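Chlamydomonas reinhardtii THB1 (Chlamydomonas reinhardtii, PDB 6CII) binds one heme per chain as a group I truncated hemoglobin, takes cyanide as a heme ligand in the cyanomet state, and probably binds oxygen. Local coordinates at residues Ala18-Ala23 and Lys52-Met57; Ser99-Leu104 and Glu109-Ala114. One frame throughout, in Å; residues are numbered along the deposited sequence.

Interaction 1: residues Ala18-Ala23 and Lys52-Met57. With HEM (protoporphyrin IX containing Fe), chain B.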
loop_
_atom_site.group_PDB
_atom_site.type_symbol
_atom_site.label_atom_id
_atom_site.label_comp_id
_atom_site.label_asym_id
_atom_site.label_seq_id
_atom_site.Cartn_x
_atom_site.Cartn_y
_atom_site.Cartn_z
ATOM N N ALA A 18 -9.536 11.412 -2.210
ATOM C CA ALA A 18 -9.028 11.679 -3.557
ATOM C C ALA A 18 -7.537 11.371 -3.655
ATOM O O ALA A 18 -7.077 10.792 -4.648
ATOM C CB ALA A 18 -9.276 13.130 -3.940
ATOM N N ALA A 19 -6.775 11.769 -2.637
ATOM C CA ALA A 19 -5.324 11.561 -2.631
ATOM C C ALA A 19 -4.974 10.075 -2.553
ATOM O O ALA A 19 -4.092 9.592 -3.284
ATOM C CB ALA A 19 -4.688 12.315 -1.456
ATOM N N VAL A 20 -5.626 9.331 -1.641
ATOM C CA VAL A 20 -5.292 7.917 -1.508
ATOM C C VAL A 20 -5.703 7.146 -2.759
ATOM O O VAL A 20 -4.951 6.304 -3.256
ATOM C CB VAL A 20 -5.916 7.311 -0.237
ATOM C CG1 VAL A 20 -5.637 5.789 -0.172
ATOM C CG2 VAL A 20 -5.333 8.001 0.990
ATOM N N GLU A 21 -6.891 7.430 -3.300
ATOM C CA GLU A 21 -7.312 6.715 -4.496
ATOM C C GLU A 21 -6.364 6.975 -5.662
ATOM O O GLU A 21 -5.988 6.034 -6.369
ATOM C CB GLU A 21 -8.750 7.077 -4.845
ATOM C CG GLU A 21 -9.722 6.588 -3.760
ATOM C CD GLU A 21 -11.162 6.501 -4.219
ATOM O OE1 GLU A 21 -11.556 7.278 -5.114
ATOM O OE2 GLU A 21 -11.899 5.653 -3.674
ATOM N N LYS A 22 -5.948 8.232 -5.864
ATOM C CA LYS A 22 -4.991 8.537 -6.920
ATOM C C LYS A 22 -3.664 7.827 -6.670
ATOM O O LYS A 22 -3.081 7.243 -7.594
ATOM C CB LYS A 22 -4.784 10.055 -7.022
ATOM C CG LYS A 22 -3.748 10.491 -8.062
ATOM C CD LYS A 22 -4.201 10.156 -9.459
ATOM C CE LYS A 22 -3.356 10.919 -10.492
ATOM N NZ LYS A 22 -3.787 10.540 -11.860
ATOM N N ALA A 23 -3.179 7.853 -5.428
ATOM C CA ALA A 23 -1.893 7.220 -5.152
ATOM C C ALA A 23 -1.956 5.730 -5.443
ATOM O O ALA A 23 -1.049 5.183 -6.070
ATOM C CB ALA A 23 -1.472 7.469 -3.702
ATOM N N LYS A 52 -9.221 -2.853 -2.545
ATOM C CA LYS A 52 -8.724 -3.399 -1.291
ATOM C C LYS A 52 -7.570 -2.576 -0.758
ATOM O O LYS A 52 -7.480 -2.331 0.452
ATOM C CB LYS A 52 -8.287 -4.843 -1.484
ATOM C CG LYS A 52 -9.458 -5.783 -1.695
ATOM C CD LYS A 52 -8.878 -7.133 -2.056
ATOM C CE LYS A 52 -9.865 -8.263 -2.002
ATOM N NZ LYS A 52 -9.110 -9.492 -2.397
ATOM N N GLN A 53 -6.680 -2.132 -1.648
ATOM C CA GLN A 53 -5.533 -1.369 -1.176
ATOM C C GLN A 53 -5.960 -0.004 -0.661
ATOM O O GLN A 53 -5.431 0.470 0.347
ATOM C CB GLN A 53 -4.488 -1.243 -2.304
ATOM C CG GLN A 53 -3.148 -0.654 -1.828
ATOM C CD GLN A 53 -2.450 -1.553 -0.811
ATOM O OE1 GLN A 53 -2.546 -1.373 0.406
ATOM N NE2 GLN A 53 -1.724 -2.516 -1.319
ATOM N N VAL A 54 -6.910 0.647 -1.336
ATOM C CA VAL A 54 -7.429 1.902 -0.814
ATOM C C VAL A 54 -7.976 1.689 0.593
ATOM O O VAL A 54 -7.692 2.477 1.502
ATOM C CB VAL A 54 -8.495 2.500 -1.749
ATOM C CG1 VAL A 54 -9.158 3.704 -1.065
ATOM C CG2 VAL A 54 -7.847 2.934 -3.059
ATOM N N ALA A 55 -8.741 0.603 0.801
ATOM C CA ALA A 55 -9.348 0.381 2.115
ATOM C C ALA A 55 -8.285 0.178 3.181
ATOM O O ALA A 55 -8.385 0.726 4.296
ATOM C CB ALA A 55 -10.309 -0.821 2.059
ATOM N N PHE A 56 -7.230 -0.566 2.843
ATOM C CA PHE A 56 -6.173 -0.817 3.812
ATOM C C PHE A 56 -5.419 0.456 4.134
ATOM O O PHE A 56 -5.193 0.779 5.306
ATOM C CB PHE A 56 -5.191 -1.870 3.312
ATOM C CG PHE A 56 -4.077 -2.105 4.285
ATOM C CD1 PHE A 56 -4.306 -2.817 5.447
ATOM C CD2 PHE A 56 -2.816 -1.556 4.077
ATOM C CE1 PHE A 56 -3.281 -3.001 6.389
ATOM C CE2 PHE A 56 -1.801 -1.736 5.018
ATOM C CZ PHE A 56 -2.043 -2.457 6.158
ATOM N N MET A 57 -4.997 1.188 3.102
ATOM C CA MET A 57 -4.233 2.407 3.327
ATOM C C MET A 57 -5.058 3.434 4.089
ATOM O O MET A 57 -4.543 4.131 4.972
ATOM C CB MET A 57 -3.771 2.988 1.991
ATOM C CG MET A 57 -2.825 2.088 1.247
ATOM S SD MET A 57 -1.224 2.106 2.044
ATOM C CE MET A 57 -0.282 1.007 0.985
HETATM C CHA HEM B . -3.017 -8.579 -1.583
HETATM C CHB HEM B . -1.373 -4.869 1.151
HETATM C CHC HEM B . 3.238 -6.000 -0.188
HETATM C CHD HEM B . 1.407 -9.036 -3.636
HETATM C C1A HEM B . -2.925 -7.512 -0.721
HETATM C C2A HEM B . -4.056 -6.891 -0.073
HETATM C C3A HEM B . -3.605 -5.876 0.661
HETATM C C4A HEM B . -2.183 -5.782 0.518
HETATM C CMA HEM B . -4.405 -4.893 1.544
HETATM C CAA HEM B . -5.508 -7.397 -0.242
HETATM C CBA HEM B . -5.723 -8.518 0.787
HETATM C CGA HEM B . -7.171 -8.910 0.818
HETATM O O1A HEM B . -7.925 -8.279 1.597
HETATM O O2A HEM B . -7.564 -9.827 0.054
HETATM C C1B HEM B . 0.003 -4.870 0.983
HETATM C C2B HEM B . 0.879 -3.894 1.565
HETATM C C3B HEM B . 2.135 -4.174 1.214
HETATM C C4B HEM B . 2.129 -5.361 0.374
HETATM C CMB HEM B . 0.404 -2.729 2.458
HETATM C CAB HEM B . 3.337 -3.328 1.674
HETATM C CBB HEM B . 4.474 -3.269 0.990
HETATM C C1C HEM B . 3.104 -6.907 -1.227
HETATM C C2C HEM B . 4.193 -7.511 -1.973
HETATM C C3C HEM B . 3.675 -8.342 -2.899
HETATM C C4C HEM B . 2.236 -8.286 -2.815
HETATM C CMC HEM B . 5.680 -7.225 -1.652
HETATM C CAC HEM B . 4.394 -9.219 -3.963
HETATM C CBC HEM B . 5.375 -8.670 -4.662
HETATM C C1D HEM B . 0.045 -9.098 -3.360
HETATM C C2D HEM B . -0.869 -9.855 -4.162
HETATM C C3D HEM B . -2.102 -9.753 -3.618
HETATM C C4D HEM B . -2.001 -8.932 -2.442
HETATM C CMD HEM B . -0.469 -10.626 -5.441
HETATM C CAD HEM B . -3.384 -10.405 -4.166
HETATM C CBD HEM B . -3.394 -11.889 -3.795
HETATM C CGD HEM B . -4.640 -12.539 -4.360
HETATM O O1D HEM B . -4.512 -13.598 -5.025
HETATM O O2D HEM B . -5.755 -12.001 -4.138
HETATM N NA HEM B . -1.804 -6.802 -0.321
HETATM N NB HEM B . 0.801 -5.753 0.243
HETATM N NC HEM B . 1.913 -7.435 -1.749
HETATM N ND HEM B . -0.681 -8.533 -2.309
HETATM FE FE HEM B . 0.024 -7.138 -1.029
#
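Val20 and Val54 meet methyl to methyl, CG1 of Val20 lying 4.2 Å from CG1 of Val54. The same Val20 methyl also reaches Met57, 4.0 Å from its CB, and so bridges two residues one turn apart on helix 46-60. In both valines CG1 stands opposite the backbone N (chi1 176° in Val20, 172° in Val54), and these are the two methyls that face each other. Glu21 adds the aliphatic part of its chain at the outer border: its CG rests 4.0 Å from Val54 CG1 and close to CG2. Met57 sets out toward helix 16-33, but in one of its two conformers the chain bends about CB-CG and CE lies near the heme methyl CMB. The contact is wholly apolar between the two helices, which run at 134° with their axes 9.5 Å apart.

The other faces of segment 52-57 serve the heme. Lys52 stretches out beyond CG and its NZ donates a hydrogen bond of 2.9 Å to propionate oxygen O2A; in another structure of this protein it is bound to heme covalently, whereas here cyanide is present. Gln53 lays its amide over the porphyrin margin, NE2 being 3.4 Å from the meso carbon CHB. NE2 is hydrogen-bonded to Tyr28 OH, and Gln53 touches the bound cyanide. Phe56 closes on the heme rim obliquely, CE2 3.5 Å from CMB, and its ring meets Tyr67 edge-to-face. Helix 16-33 thus packs behind the helix that carries distal-pocket residues, an arrangement belonging to the 2-on-2 fold of truncated hemoglobins.

Interaction 2: residues Ser99-Leu104 and Glu109-Ala114; sequences STLQEL and ELKAEA
Lys111 lays its aliphatic chain against Leu101 and Gln102, lying between two helices that run nearly antiparallel, at 160° with their axes 10.3 Å apart. Its CB points toward helix 87-103, and CG carries the chain straight across. CG comes 4.0 Å from Leu101 CB and also lies near Leu101 CD1. CD follows, touching the same Leu101 CB and passing 3.8 Å from the backbone N of Gln102. Here the chain folds: successive bends about CG-CD and CD-CE (chi3 62°, chi4 77°) turn it away from the leucine. CE then approaches the Gln102 amide, 3.3 Å from OE1, a close approach probably eased by the polarity of a CH2 next to the ammonium. NZ, at the tip, stays 4.2 Å from Gln102 OE1, and its salt bridge is instead with Asp98, the residue just before segment 99-104. The apolar stem is therefore buried against Leu101, while the charge is paired on the partner helix 87-103.

One turn further along helix 108-126, Ala114 completes the seam by setting CB 4.0 Å from Leu101 CD1. Leucine CD1 thus lies over the small alanine and beside the lysine CG. Helix 10-13 covers the neighbouring side of segment 109-114: Leu10 touches Leu110, Glu113 and Ala114, and Arg13 forms a salt bridge with Glu113. Across helix 87-103, Thr100 leans on Val26 and Arg30 of helix 16-33, while Val106, in the turn between the paired helices, packs on Leu101, so the contact closes a helical hairpin near its bend.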
loop_
_atom_site.group_PDB
_atom_site.type_symbol
_atom_site.label_atom_id
_atom_site.label_comp_id
_atom_site.label_asym_id
_atom_site.label_seq_id
_atom_site.Cartn_x
_atom_site.Cartn_y
_atom_site.Cartn_z
ATOM N N SER A 99 7.803 6.869 -4.296
ATOM C CA SER A 99 7.925 7.651 -5.529
ATOM C C SER A 99 6.580 8.195 -5.988
ATOM O O SER A 99 6.500 9.313 -6.510
ATOM C CB SER A 99 8.542 6.786 -6.629
ATOM O OG SER A 99 9.920 6.552 -6.356
ATOM N N THR A 100 5.511 7.400 -5.828
ATOM C CA THR A 100 4.172 7.873 -6.172
ATOM C C THR A 100 3.777 9.069 -5.326
ATOM O O THR A 100 3.242 10.065 -5.838
ATOM C CB THR A 100 3.163 6.746 -5.973
ATOM O OG1 THR A 100 3.428 5.692 -6.907
ATOM C CG2 THR A 100 1.735 7.267 -6.111
ATOM N N LEU A 101 3.979 8.963 -4.006
ATOM C CA LEU A 101 3.586 10.062 -3.130
ATOM C C LEU A 101 4.396 11.310 -3.442
ATOM O O LEU A 101 3.868 12.429 -3.413
ATOM C CB LEU A 101 3.768 9.638 -1.681
ATOM C CG LEU A 101 2.823 8.538 -1.209
ATOM C CD1 LEU A 101 3.166 8.190 0.256
ATOM C CD2 LEU A 101 1.363 8.933 -1.363
ATOM N N GLN A 102 5.670 11.122 -3.793
ATOM C CA GLN A 102 6.520 12.246 -4.163
ATOM C C GLN A 102 5.995 12.926 -5.416
ATOM O O GLN A 102 5.865 14.155 -5.469
ATOM C CB GLN A 102 7.953 11.750 -4.375
ATOM C CG GLN A 102 8.909 12.827 -4.857
ATOM C CD GLN A 102 9.137 13.933 -3.837
ATOM O OE1 GLN A 102 8.970 13.734 -2.629
ATOM N NE2 GLN A 102 9.519 15.111 -4.322
ATOM N N GLU A 103 5.662 12.133 -6.431
ATOM C CA GLU A 103 5.183 12.699 -7.688
ATOM C C GLU A 103 3.880 13.447 -7.500
ATOM O O GLU A 103 3.642 14.468 -8.166
ATOM C CB GLU A 103 4.984 11.599 -8.724
ATOM C CG GLU A 103 4.946 12.163 -10.120
ATOM C CD GLU A 103 4.502 11.141 -11.118
ATOM O OE1 GLU A 103 3.939 10.128 -10.672
ATOM O OE2 GLU A 103 4.726 11.351 -12.327
ATOM N N LEU A 104 3.034 12.973 -6.598
ATOM C CA LEU A 104 1.758 13.611 -6.360
ATOM C C LEU A 104 1.865 14.822 -5.452
ATOM O O LEU A 104 0.841 15.448 -5.165
ATOM C CB LEU A 104 0.785 12.582 -5.794
ATOM C CG LEU A 104 0.540 11.459 -6.822
ATOM C CD1 LEU A 104 -0.392 10.384 -6.262
ATOM C CD2 LEU A 104 0.026 12.014 -8.170
ATOM N N GLU A 109 7.052 15.724 5.186
ATOM C CA GLU A 109 6.766 15.180 6.515
ATOM C C GLU A 109 5.648 14.143 6.459
ATOM O O GLU A 109 5.701 13.121 7.155
ATOM C CB GLU A 109 6.379 16.295 7.492
ATOM C CG GLU A 109 7.413 17.378 7.685
ATOM C CD GLU A 109 7.663 18.221 6.446
ATOM O OE1 GLU A 109 6.779 18.310 5.564
ATOM O OE2 GLU A 109 8.765 18.779 6.348
ATOM N N LEU A 110 4.617 14.400 5.642
ATOM C CA LEU A 110 3.516 13.451 5.544
ATOM C C LEU A 110 3.951 12.203 4.797
ATOM O O LEU A 110 3.573 11.083 5.163
ATOM C CB LEU A 110 2.314 14.101 4.843
ATOM C CG LEU A 110 1.800 15.396 5.476
ATOM C CD1 LEU A 110 0.504 15.843 4.829
ATOM C CD2 LEU A 110 1.594 15.171 6.927
ATOM N N LYS A 111 4.751 12.375 3.741
ATOM C CA LYS A 111 5.284 11.202 3.054
ATOM C C LYS A 111 6.099 10.317 4.005
ATOM O O LYS A 111 5.968 9.095 3.984
ATOM C CB LYS A 111 6.124 11.634 1.848
ATOM C CG LYS A 111 6.595 10.438 1.004
ATOM C CD LYS A 111 7.267 10.918 -0.324
ATOM C CE LYS A 111 8.510 11.748 -0.070
ATOM N NZ LYS A 111 9.623 10.857 0.291
ATOM N N ALA A 112 6.932 10.925 4.874
ATOM C CA ALA A 112 7.729 10.132 5.799
ATOM C C ALA A 112 6.840 9.371 6.759
ATOM O O ALA A 112 7.096 8.199 7.059
ATOM C CB ALA A 112 8.688 11.033 6.585
ATOM N N GLU A 113 5.792 10.027 7.261
ATOM C CA GLU A 113 4.875 9.350 8.168
ATOM C C GLU A 113 4.215 8.166 7.471
ATOM O O GLU A 113 4.153 7.056 8.015
ATOM C CB GLU A 113 3.813 10.324 8.674
ATOM C CG GLU A 113 2.952 9.649 9.737
ATOM C CD GLU A 113 2.005 10.596 10.457
ATOM O OE1 GLU A 113 2.064 11.815 10.207
ATOM O OE2 GLU A 113 1.210 10.093 11.281
ATOM N N ALA A 114 3.687 8.407 6.268
ATOM C CA ALA A 114 3.016 7.345 5.528
ATOM C C ALA A 114 3.965 6.188 5.288
ATOM O O ALA A 114 3.602 5.015 5.467
ATOM C CB ALA A 114 2.477 7.901 4.200
#

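In the fold
Interactions 1 and 2 have centres 13 Å apart and touch directly, because helix 16-33 packs on helix 87-103 between them. Ala23 is the principal link: its CB lies 4.0 Å from Leu101 CD2 and its CA 3.7 Å from Leu104 CD1. Lys22 joins through CG, 3.8 Å from that same Leu104 CD1. Met57 also touches Leu97, farther back on the same helix 87-103. Their relation to the heme differs. Segment 52-57 borders the pocket and meets both porphyrin and cyanide, whereas segments 99-104 and 109-114 stand farther back, the Ala114 side chain about 11 Å from the heme and that of Leu101 about 14 Å from the cyanide.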